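CLIP-associating protein 2 (Mus musculus, PDB 3WOZ) binds microtubules and contributes to the control of their dynamics, probably engaging tubulin through TOG domains such as this one. Local coordinates at residues V87-L92 with F125-R130; A146-I151 with S186-A191; S174-W179 with Q193-S198. One frame throughout, in Å; residues are numbered along the deposited sequence. Where two conformers were deposited one is given.

Contact 1 (V87-L92 with F125-R130)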
loop_
_atom_site.group_PDB
_atom_site.type_symbol
_atom_site.label_atom_id
_atom_site.label_comp_id
_atom_site.label_asym_id
_atom_site.label_seq_id
_atom_site.Cartn_x
_atom_site.Cartn_y
_atom_site.Cartn_z
ATOM N N VAL A 87 7.750 2.312 0.755
ATOM C CA VAL A 87 7.641 3.018 -0.516
ATOM C C VAL A 87 6.675 2.304 -1.463
ATOM O O VAL A 87 5.784 2.930 -2.018
ATOM C CB VAL A 87 9.032 3.205 -1.180
ATOM C CG1 VAL A 87 8.892 3.607 -2.642
ATOM C CG2 VAL A 87 9.860 4.240 -0.407
ATOM N N LEU A 88 6.847 0.992 -1.620
ATOM C CA LEU A 88 5.994 0.201 -2.497
ATOM C C LEU A 88 4.516 0.367 -2.155
ATOM O O LEU A 88 3.707 0.711 -3.017
ATOM C CB LEU A 88 6.391 -1.275 -2.432
ATOM C CG LEU A 88 5.501 -2.304 -3.136
ATOM C CD1 LEU A 88 5.458 -2.054 -4.644
ATOM C CD2 LEU A 88 5.987 -3.723 -2.820
ATOM N N LEU A 89 4.181 0.137 -0.887
ATOM C CA LEU A 89 2.796 0.098 -0.444
ATOM C C LEU A 89 2.129 1.477 -0.459
ATOM O O LEU A 89 0.996 1.619 -0.946
ATOM C CB LEU A 89 2.695 -0.556 0.941
ATOM C CG LEU A 89 1.321 -0.657 1.612
ATOM C CD1 LEU A 89 0.281 -1.286 0.675
ATOM C CD2 LEU A 89 1.421 -1.430 2.924
ATOM N N THR A 90 2.831 2.486 0.052
ATOM C CA THR A 90 2.275 3.830 0.116
ATOM C C THR A 90 2.104 4.437 -1.270
ATOM O O THR A 90 1.090 5.081 -1.535
ATOM C CB THR A 90 3.108 4.788 1.009
ATOM O OG1 THR A 90 4.449 4.867 0.515
ATOM C CG2 THR A 90 3.118 4.308 2.448
ATOM N N GLN A 91 3.088 4.227 -2.147
ATOM C CA GLN A 91 3.007 4.751 -3.507
ATOM C C GLN A 91 1.877 4.092 -4.299
ATOM O O GLN A 91 1.201 4.754 -5.086
ATOM C CB GLN A 91 4.341 4.608 -4.244
ATOM C CG GLN A 91 5.416 5.593 -3.795
ATOM C CD GLN A 91 5.083 7.033 -4.150
ATOM O OE1 GLN A 91 4.808 7.351 -5.308
ATOM N NE2 GLN A 91 5.107 7.911 -3.151
ATOM N N LEU A 92 1.668 2.795 -4.073
ATOM C CA LEU A 92 0.573 2.073 -4.717
ATOM C C LEU A 92 -0.786 2.572 -4.233
ATOM O O LEU A 92 -1.730 2.672 -5.020
ATOM C CB LEU A 92 0.696 0.563 -4.505
ATOM C CG LEU A 92 1.679 -0.243 -5.355
ATOM C CD1 LEU A 92 1.635 -1.703 -4.913
ATOM C CD2 LEU A 92 1.378 -0.123 -6.863
ATOM N N PHE A 125 0.937 -3.662 8.340
ATOM C CA PHE A 125 -0.005 -2.945 9.197
ATOM C C PHE A 125 0.613 -1.694 9.817
ATOM O O PHE A 125 -0.043 -0.653 9.906
ATOM C CB PHE A 125 -0.556 -3.864 10.290
ATOM C CG PHE A 125 -1.674 -3.252 11.090
ATOM C CD1 PHE A 125 -1.437 -2.749 12.368
ATOM C CD2 PHE A 125 -2.959 -3.164 10.560
ATOM C CE1 PHE A 125 -2.468 -2.178 13.114
ATOM C CE2 PHE A 125 -3.999 -2.594 11.296
ATOM C CZ PHE A 125 -3.753 -2.097 12.575
ATOM N N ASN A 126 1.875 -1.803 10.230
ATOM C CA ASN A 126 2.579 -0.695 10.869
ATOM C C ASN A 126 2.811 0.456 9.902
ATOM O O ASN A 126 2.688 1.622 10.278
ATOM C CB ASN A 126 3.898 -1.166 11.491
ATOM C CG ASN A 126 3.692 -2.117 12.665
ATOM O OD1 ASN A 126 4.603 -2.858 13.035
ATOM N ND2 ASN A 126 2.495 -2.107 13.249
ATOM N N ILE A 127 3.127 0.119 8.652
ATOM C CA ILE A 127 3.236 1.108 7.584
ATOM C C ILE A 127 1.895 1.798 7.363
ATOM O O ILE A 127 1.842 3.012 7.159
ATOM C CB ILE A 127 3.739 0.469 6.274
ATOM C CG1 ILE A 127 5.234 0.162 6.388
ATOM C CG2 ILE A 127 3.465 1.377 5.068
ATOM C CD1 ILE A 127 5.689 -0.948 5.499
ATOM N N LEU A 128 0.819 1.022 7.426
ATOM C CA LEU A 128 -0.518 1.552 7.204
ATOM C C LEU A 128 -0.970 2.496 8.319
ATOM O O LEU A 128 -1.686 3.463 8.065
ATOM C CB LEU A 128 -1.520 0.414 7.009
ATOM C CG LEU A 128 -1.397 -0.426 5.727
ATOM C CD1 LEU A 128 -2.401 -1.556 5.748
ATOM C CD2 LEU A 128 -1.580 0.406 4.481
HETATM N N MSE A 129 -0.550 2.218 9.551
HETATM C CA MSE A 129 -0.889 3.093 10.670
HETATM C C MSE A 129 -0.188 4.448 10.547
HETATM O O MSE A 129 -0.830 5.488 10.675
HETATM C CB MSE A 129 -0.606 2.421 12.016
HETATM C CG MSE A 129 -1.503 1.221 12.333
HETATM SE SE MSE A 129 -3.435 1.530 12.233
HETATM C CE MSE A 129 -3.775 0.942 10.401
ATOM N N ARG A 130 1.113 4.426 10.267
ATOM C CA ARG A 130 1.886 5.650 10.032
ATOM C C ARG A 130 1.383 6.444 8.821
ATOM O O ARG A 130 1.314 7.673 8.871
ATOM C CB ARG A 130 3.381 5.339 9.881
ATOM C CG ARG A 130 4.096 5.033 11.199
ATOM C CD ARG A 130 5.587 4.741 10.999
ATOM N NE ARG A 130 5.818 3.486 10.280
ATOM C CZ ARG A 130 5.867 2.283 10.850
ATOM N NH1 ARG A 130 5.704 2.148 12.162
ATOM N NH2 ARG A 130 6.076 1.206 10.101
#
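L89 overlaps the side chains of I127 and L128 with one methyl group, CD2. L89 CD2 lies 3.8 Å from L128 CD2 and 4.1 Å from I127 CG2. L89 is extended away from its own helix: CG stands anti to the backbone N (chi1 178°), which carries the branched end across to helix 121-133. The L89 and L128 side chains meet at about a right angle, while L89 and I127 cross obliquely.

T90 adds a second, smaller touch. T90 CG2 meets I127 CG2 at 3.9 Å, again with the side chains at about a right angle. The CG2 methyl of I127 is thus shared by L89 and T90. The hydroxyl OG1 of T90 takes no part in this apolar patch and is hydrogen-bonded to F86 O, one turn back in its own helix. That bond satisfies the polar atom and leaves the methyl for packing.

No hydrogen bond joins the two segments, and all four touching residues are buried. The axes of the two short segments approach to 10.3 Å and cross at 49°, so the contact is made by side-chain ends rather than by backbones.

The pairing joins two helices of the HEAT-repeat array that makes up the TOG domain. Helix 141-155 also borders it, with Y150 against both L89 and L128 and I151 against L128. On helix 85-96, L88 and L92 pack instead on helices 60-77 and 102-118.

Contact 2 (A146-I151 with S186-A191)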
loop_
_atom_site.group_PDB
_atom_site.type_symbol
_atom_site.label_atom_id
_atom_site.label_comp_id
_atom_site.label_asym_id
_atom_site.label_seq_id
_atom_site.Cartn_x
_atom_site.Cartn_y
_atom_site.Cartn_z
ATOM N N ALA A 146 -8.831 4.036 -0.518
ATOM C CA ALA A 146 -7.849 3.011 -0.870
ATOM C C ALA A 146 -7.067 2.501 0.350
ATOM O O ALA A 146 -6.901 1.292 0.522
ATOM C CB ALA A 146 -6.903 3.533 -1.944
ATOM N N ILE A 147 -6.605 3.424 1.192
ATOM C CA ILE A 147 -5.942 3.060 2.454
ATOM C C ILE A 147 -6.849 2.189 3.314
ATOM O O ILE A 147 -6.423 1.141 3.793
ATOM C CB ILE A 147 -5.509 4.300 3.272
ATOM C CG1 ILE A 147 -4.375 5.039 2.568
ATOM C CG2 ILE A 147 -5.079 3.900 4.694
ATOM C CD1 ILE A 147 -4.314 6.520 2.915
ATOM N N LEU A 148 -8.098 2.622 3.488
ATOM C CA LEU A 148 -9.067 1.915 4.329
ATOM C C LEU A 148 -9.435 0.531 3.791
ATOM O O LEU A 148 -9.464 -0.448 4.546
ATOM C CB LEU A 148 -10.327 2.765 4.549
ATOM C CG LEU A 148 -10.164 4.080 5.331
ATOM C CD1 LEU A 148 -11.372 5.000 5.111
ATOM C CD2 LEU A 148 -9.904 3.843 6.834
ATOM N N LYS A 149 -9.711 0.442 2.490
ATOM C CA LYS A 149 -10.013 -0.856 1.879
ATOM C C LYS A 149 -8.866 -1.847 2.081
ATOM O O LYS A 149 -9.096 -3.026 2.354
ATOM C CB LYS A 149 -10.330 -0.710 0.390
ATOM C CG LYS A 149 -11.743 -0.236 0.100
ATOM C CD LYS A 149 -11.984 -0.191 -1.401
ATOM C CE LYS A 149 -13.456 -0.008 -1.745
ATOM N NZ LYS A 149 -13.593 0.338 -3.194
ATOM N N TYR A 150 -7.636 -1.357 1.963
ATOM C CA TYR A 150 -6.459 -2.196 2.146
ATOM C C TYR A 150 -6.333 -2.663 3.601
ATOM O O TYR A 150 -6.121 -3.856 3.849
ATOM C CB TYR A 150 -5.199 -1.468 1.678
ATOM C CG TYR A 150 -3.984 -2.358 1.516
ATOM C CD1 TYR A 150 -3.239 -2.771 2.625
ATOM C CD2 TYR A 150 -3.568 -2.775 0.255
ATOM C CE1 TYR A 150 -2.117 -3.583 2.479
ATOM C CE2 TYR A 150 -2.444 -3.580 0.100
ATOM C CZ TYR A 150 -1.728 -3.983 1.218
ATOM O OH TYR A 150 -0.613 -4.776 1.068
ATOM N N ILE A 151 -6.478 -1.736 4.552
ATOM C CA ILE A 151 -6.521 -2.092 5.983
ATOM C C ILE A 151 -7.518 -3.213 6.194
ATOM O O ILE A 151 -7.174 -4.258 6.735
ATOM C CB ILE A 151 -6.981 -0.927 6.913
ATOM C CG1 ILE A 151 -6.347 0.420 6.545
ATOM C CG2 ILE A 151 -6.775 -1.296 8.396
ATOM C CD1 ILE A 151 -4.931 0.610 6.961
ATOM N N SER A 186 -19.732 8.964 0.960
ATOM C CA SER A 186 -20.345 7.734 1.449
ATOM C C SER A 186 -19.353 6.569 1.394
ATOM O O SER A 186 -19.444 5.627 2.182
ATOM C CB SER A 186 -21.593 7.406 0.627
ATOM O OG SER A 186 -22.085 6.110 0.924
ATOM N N ASP A 187 -18.408 6.645 0.458
ATOM C CA ASP A 187 -17.378 5.618 0.302
ATOM C C ASP A 187 -16.390 5.595 1.469
ATOM O O ASP A 187 -16.036 4.525 1.962
ATOM C CB ASP A 187 -16.650 5.777 -1.033
ATOM C CG ASP A 187 -17.524 5.410 -2.220
ATOM O OD1 ASP A 187 -18.424 4.557 -2.069
ATOM O OD2 ASP A 187 -17.303 5.972 -3.311
ATOM N N VAL A 188 -15.954 6.772 1.909
ATOM C CA VAL A 188 -15.152 6.877 3.125
ATOM C C VAL A 188 -15.940 6.318 4.317
ATOM O O VAL A 188 -15.421 5.480 5.059
ATOM C CB VAL A 188 -14.683 8.328 3.389
ATOM C CG1 VAL A 188 -13.859 8.399 4.658
ATOM C CG2 VAL A 188 -13.855 8.831 2.225
ATOM N N ARG A 189 -17.196 6.758 4.453
ATOM C CA ARG A 189 -18.089 6.314 5.521
ATOM C C ARG A 189 -18.104 4.788 5.661
ATOM O O ARG A 189 -17.847 4.251 6.740
ATOM C CB ARG A 189 -19.507 6.854 5.269
ATOM C CG ARG A 189 -20.442 6.800 6.463
ATOM C CD ARG A 189 -21.671 7.684 6.263
ATOM N NE ARG A 189 -21.337 8.960 5.632
ATOM C CZ ARG A 189 -21.819 9.363 4.460
ATOM N NH1 ARG A 189 -22.675 8.599 3.799
ATOM N NH2 ARG A 189 -21.459 10.537 3.957
ATOM N N LYS A 190 -18.407 4.097 4.563
ATOM C CA LYS A 190 -18.505 2.637 4.579
ATOM C C LYS A 190 -17.148 1.962 4.778
ATOM O O LYS A 190 -17.063 0.911 5.425
ATOM C CB LYS A 190 -19.195 2.113 3.310
ATOM C CG LYS A 190 -20.645 2.584 3.128
ATOM C CD LYS A 190 -21.564 2.103 4.259
ATOM C CE LYS A 190 -22.864 2.897 4.295
ATOM N NZ LYS A 190 -23.676 2.590 5.510
ATOM N N ALA A 191 -16.096 2.569 4.229
ATOM C CA ALA A 191 -14.744 2.019 4.339
ATOM C C ALA A 191 -14.202 2.130 5.766
ATOM O O ALA A 191 -13.579 1.195 6.265
ATOM C CB ALA A 191 -13.805 2.692 3.348
#
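L148 and A191 carry most of this contact, which ties two helices of the HEAT-repeat stack together. L148 lies on helix 141-155. A191 lies in the first turns of helix 186-202. Their backbones come close: L148 CA and A191 CA are 5.7 Å apart. The small methyl of A191 permits this approach. It meets L148 at two points: A191 CB is 3.7 Å from L148 CB and 3.8 Å from L148 CD1. The alanine methyl therefore touches both the root and one branch of the leucine.

V188 stands one turn before A191 and makes a lighter contact. V188 CG1 lies 4.2 Å from L148 CD1. The same leucine methyl thus packs on A191 and reaches V188. In L148 the CG atom is anti to the carbonyl carbon (chi1 -65°), which sets the branched end beside helix 186-202.

All three residues are buried, and no hydrogen bond crosses between the segments. Helix 167-179 borders the same apolar patch, with V176 against L148 and W179 against V188. The nearby charges of K149 and D187 are opposite, but they do not pair: K149 NZ is 6.5 Å from D187 OD1. Any attraction between them is likely to be weak. The leucine also rests against backbone, with L148 CD1 at 4.1 Å from the carbonyl oxygen V188 O.

Contact 3 (S174-W179 with Q193-S198)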
loop_
_atom_site.group_PDB
_atom_site.type_symbol
_atom_site.label_atom_id
_atom_site.label_comp_id
_atom_site.label_asym_id
_atom_site.label_seq_id
_atom_site.Cartn_x
_atom_site.Cartn_y
_atom_site.Cartn_z
ATOM N N SER A 174 -8.198 6.900 15.768
ATOM C CA SER A 174 -8.861 8.188 16.008
ATOM C C SER A 174 -9.287 8.860 14.706
ATOM O O SER A 174 -10.429 9.293 14.570
ATOM C CB SER A 174 -7.941 9.139 16.782
ATOM O OG SER A 174 -7.581 8.599 18.035
ATOM N N ARG A 175 -8.353 8.945 13.762
ATOM C CA ARG A 175 -8.616 9.527 12.446
ATOM C C ARG A 175 -9.720 8.783 11.707
ATOM O O ARG A 175 -10.584 9.409 11.087
ATOM C CB ARG A 175 -7.342 9.557 11.602
ATOM C CG ARG A 175 -6.300 10.540 12.107
ATOM C CD ARG A 175 -5.199 10.776 11.080
ATOM N NE ARG A 175 -5.701 11.388 9.849
ATOM C CZ ARG A 175 -4.954 12.081 8.993
ATOM N NH1 ARG A 175 -5.500 12.597 7.898
ATOM N NH2 ARG A 175 -3.660 12.267 9.229
ATOM N N VAL A 176 -9.696 7.452 11.801
ATOM C CA VAL A 176 -10.678 6.592 11.144
ATOM C C VAL A 176 -12.089 6.835 11.693
ATOM O O VAL A 176 -13.049 6.913 10.918
ATOM C CB VAL A 176 -10.284 5.083 11.229
ATOM C CG1 VAL A 176 -11.327 4.200 10.567
ATOM C CG2 VAL A 176 -8.928 4.845 10.579
ATOM N N ILE A 177 -12.200 6.965 13.021
ATOM C CA ILE A 177 -13.477 7.238 13.701
ATOM C C ILE A 177 -14.217 8.417 13.064
ATOM O O ILE A 177 -15.408 8.321 12.755
ATOM C CB ILE A 177 -13.296 7.550 15.227
ATOM C CG1 ILE A 177 -12.347 6.557 15.919
ATOM C CG2 ILE A 177 -14.659 7.632 15.943
ATOM C CD1 ILE A 177 -12.943 5.191 16.257
ATOM N N THR A 178 -13.501 9.524 12.875
ATOM C CA THR A 178 -14.086 10.745 12.324
ATOM C C THR A 178 -14.406 10.605 10.839
ATOM O O THR A 178 -15.438 11.099 10.375
ATOM C CB THR A 178 -13.188 11.974 12.561
ATOM O OG1 THR A 178 -11.845 11.672 12.167
ATOM C CG2 THR A 178 -13.201 12.363 14.035
ATOM N N TRP A 179 -13.527 9.919 10.107
ATOM C CA TRP A 179 -13.752 9.617 8.693
ATOM C C TRP A 179 -15.022 8.784 8.493
ATOM O O TRP A 179 -15.549 8.689 7.382
ATOM C CB TRP A 179 -12.540 8.895 8.084
ATOM C CG TRP A 179 -11.277 9.726 7.994
ATOM C CD1 TRP A 179 -11.154 11.066 8.234
ATOM C CD2 TRP A 179 -9.973 9.269 7.604
ATOM N NE1 TRP A 179 -9.854 11.467 8.033
ATOM C CE2 TRP A 179 -9.109 10.386 7.646
ATOM C CE3 TRP A 179 -9.451 8.023 7.226
ATOM C CZ2 TRP A 179 -7.749 10.295 7.327
ATOM C CZ3 TRP A 179 -8.094 7.933 6.911
ATOM C CH2 TRP A 179 -7.262 9.066 6.963
ATOM N N GLN A 193 -16.033 2.404 8.613
ATOM C CA GLN A 193 -16.826 1.490 9.434
ATOM C C GLN A 193 -16.302 0.065 9.341
ATOM O O GLN A 193 -16.033 -0.570 10.363
ATOM C CB GLN A 193 -18.299 1.527 9.021
ATOM C CG GLN A 193 -19.090 2.621 9.698
ATOM C CD GLN A 193 -20.357 2.984 8.956
ATOM O OE1 GLN A 193 -21.128 2.111 8.555
ATOM N NE2 GLN A 193 -20.584 4.282 8.776
ATOM N N SER A 194 -16.150 -0.422 8.110
ATOM C CA SER A 194 -15.619 -1.756 7.867
ATOM C C SER A 194 -14.248 -1.935 8.518
ATOM O O SER A 194 -13.971 -2.993 9.081
ATOM C CB SER A 194 -15.563 -2.056 6.364
ATOM O OG SER A 194 -14.762 -1.109 5.679
ATOM N N VAL A 195 -13.406 -0.902 8.460
ATOM C CA VAL A 195 -12.092 -0.943 9.114
ATOM C C VAL A 195 -12.233 -1.092 10.632
ATOM O O VAL A 195 -11.620 -1.977 11.228
ATOM C CB VAL A 195 -11.209 0.277 8.745
ATOM C CG1 VAL A 195 -10.032 0.430 9.708
ATOM C CG2 VAL A 195 -10.693 0.133 7.328
ATOM N N LEU A 196 -13.064 -0.247 11.239
ATOM C CA LEU A 196 -13.311 -0.305 12.683
ATOM C C LEU A 196 -13.935 -1.634 13.093
ATOM O O LEU A 196 -13.543 -2.217 14.102
ATOM C CB LEU A 196 -14.182 0.870 13.143
ATOM C CG LEU A 196 -13.585 2.275 13.016
ATOM C CD1 LEU A 196 -14.602 3.326 13.422
ATOM C CD2 LEU A 196 -12.309 2.426 13.834
ATOM N N ILE A 197 -14.889 -2.108 12.296
ATOM C CA ILE A 197 -15.528 -3.405 12.511
ATOM C C ILE A 197 -14.498 -4.535 12.473
ATOM O O ILE A 197 -14.426 -5.345 13.401
ATOM C CB ILE A 197 -16.661 -3.670 11.469
ATOM C CG1 ILE A 197 -17.885 -2.777 11.734
ATOM C CG2 ILE A 197 -17.055 -5.154 11.424
ATOM C CD1 ILE A 197 -18.672 -3.100 13.005
ATOM N N SER A 198 -13.702 -4.574 11.405
ATOM C CA SER A 198 -12.715 -5.638 11.213
ATOM C C SER A 198 -11.655 -5.671 12.314
ATOM O O SER A 198 -11.301 -6.746 12.793
ATOM C CB SER A 198 -12.063 -5.552 9.828
ATOM O OG SER A 198 -11.564 -4.251 9.570
#
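L196 is the main bump of this contact, and V176 and I177 form the hollow that receives it. The CG and CD2 atoms of L196 lie against one methyl of the valine, with V176 CG1 at 3.8 Å from L196 CD2. The two side chains slide past each other in opposite directions. I177 CD1 meets the fork of the leucine from a second side, 3.7 Å from L196 CD2 and 3.8 Å from L196 CD1. Here the side chains cross at about a right angle.

I177 starts out pointing away from helix 186-202. Its chain then bends back (chi1 -46°, chi2 -78°) and brings the CD1 methyl onto the leucine. V176 also touches a second bump, since V176 CG1 lies 4.1 Å from V195 CG1. With an alanine at L196, V176 CG1 and I177 CD1 would probably lose their shared partner, and a gap would be likely to open between the helices.

The two helices follow each other in the chain and run roughly antiparallel, at 134°, the axes of the two segments approaching to 9.5 Å. This is a helical hairpin within the HEAT-repeat array. Helix 216-226 also borders it, with F218 and A222 against I177.

Only aliphatic carbons meet between the segments, and all four touching residues are buried. The contact therefore depends on close fit and exclusion of water, with no hydrogen bond or charge pair across it.

In the fold
All three contacts are buried, mainly apolar and without hydrogen bonds between their segments. Contact 1 is the most central, its centre about 5 Å from the centre of the chain, against about 13 Å and about 18 Å for the centres of contacts 2 and 3. Contacts 2 and 3 share helix 186-202, and their segments alternate along the chain. V195 CG2 of contact 3 packs on I151 CB of contact 2 at 3.9 Å. Contact 1 reaches contact 2 through Y150 and I151 but does not touch contact 3. Contacts 1 and 3 use branched side chains on both helices. Contact 2 sets a leucine against an alanine, which allows closer backbones.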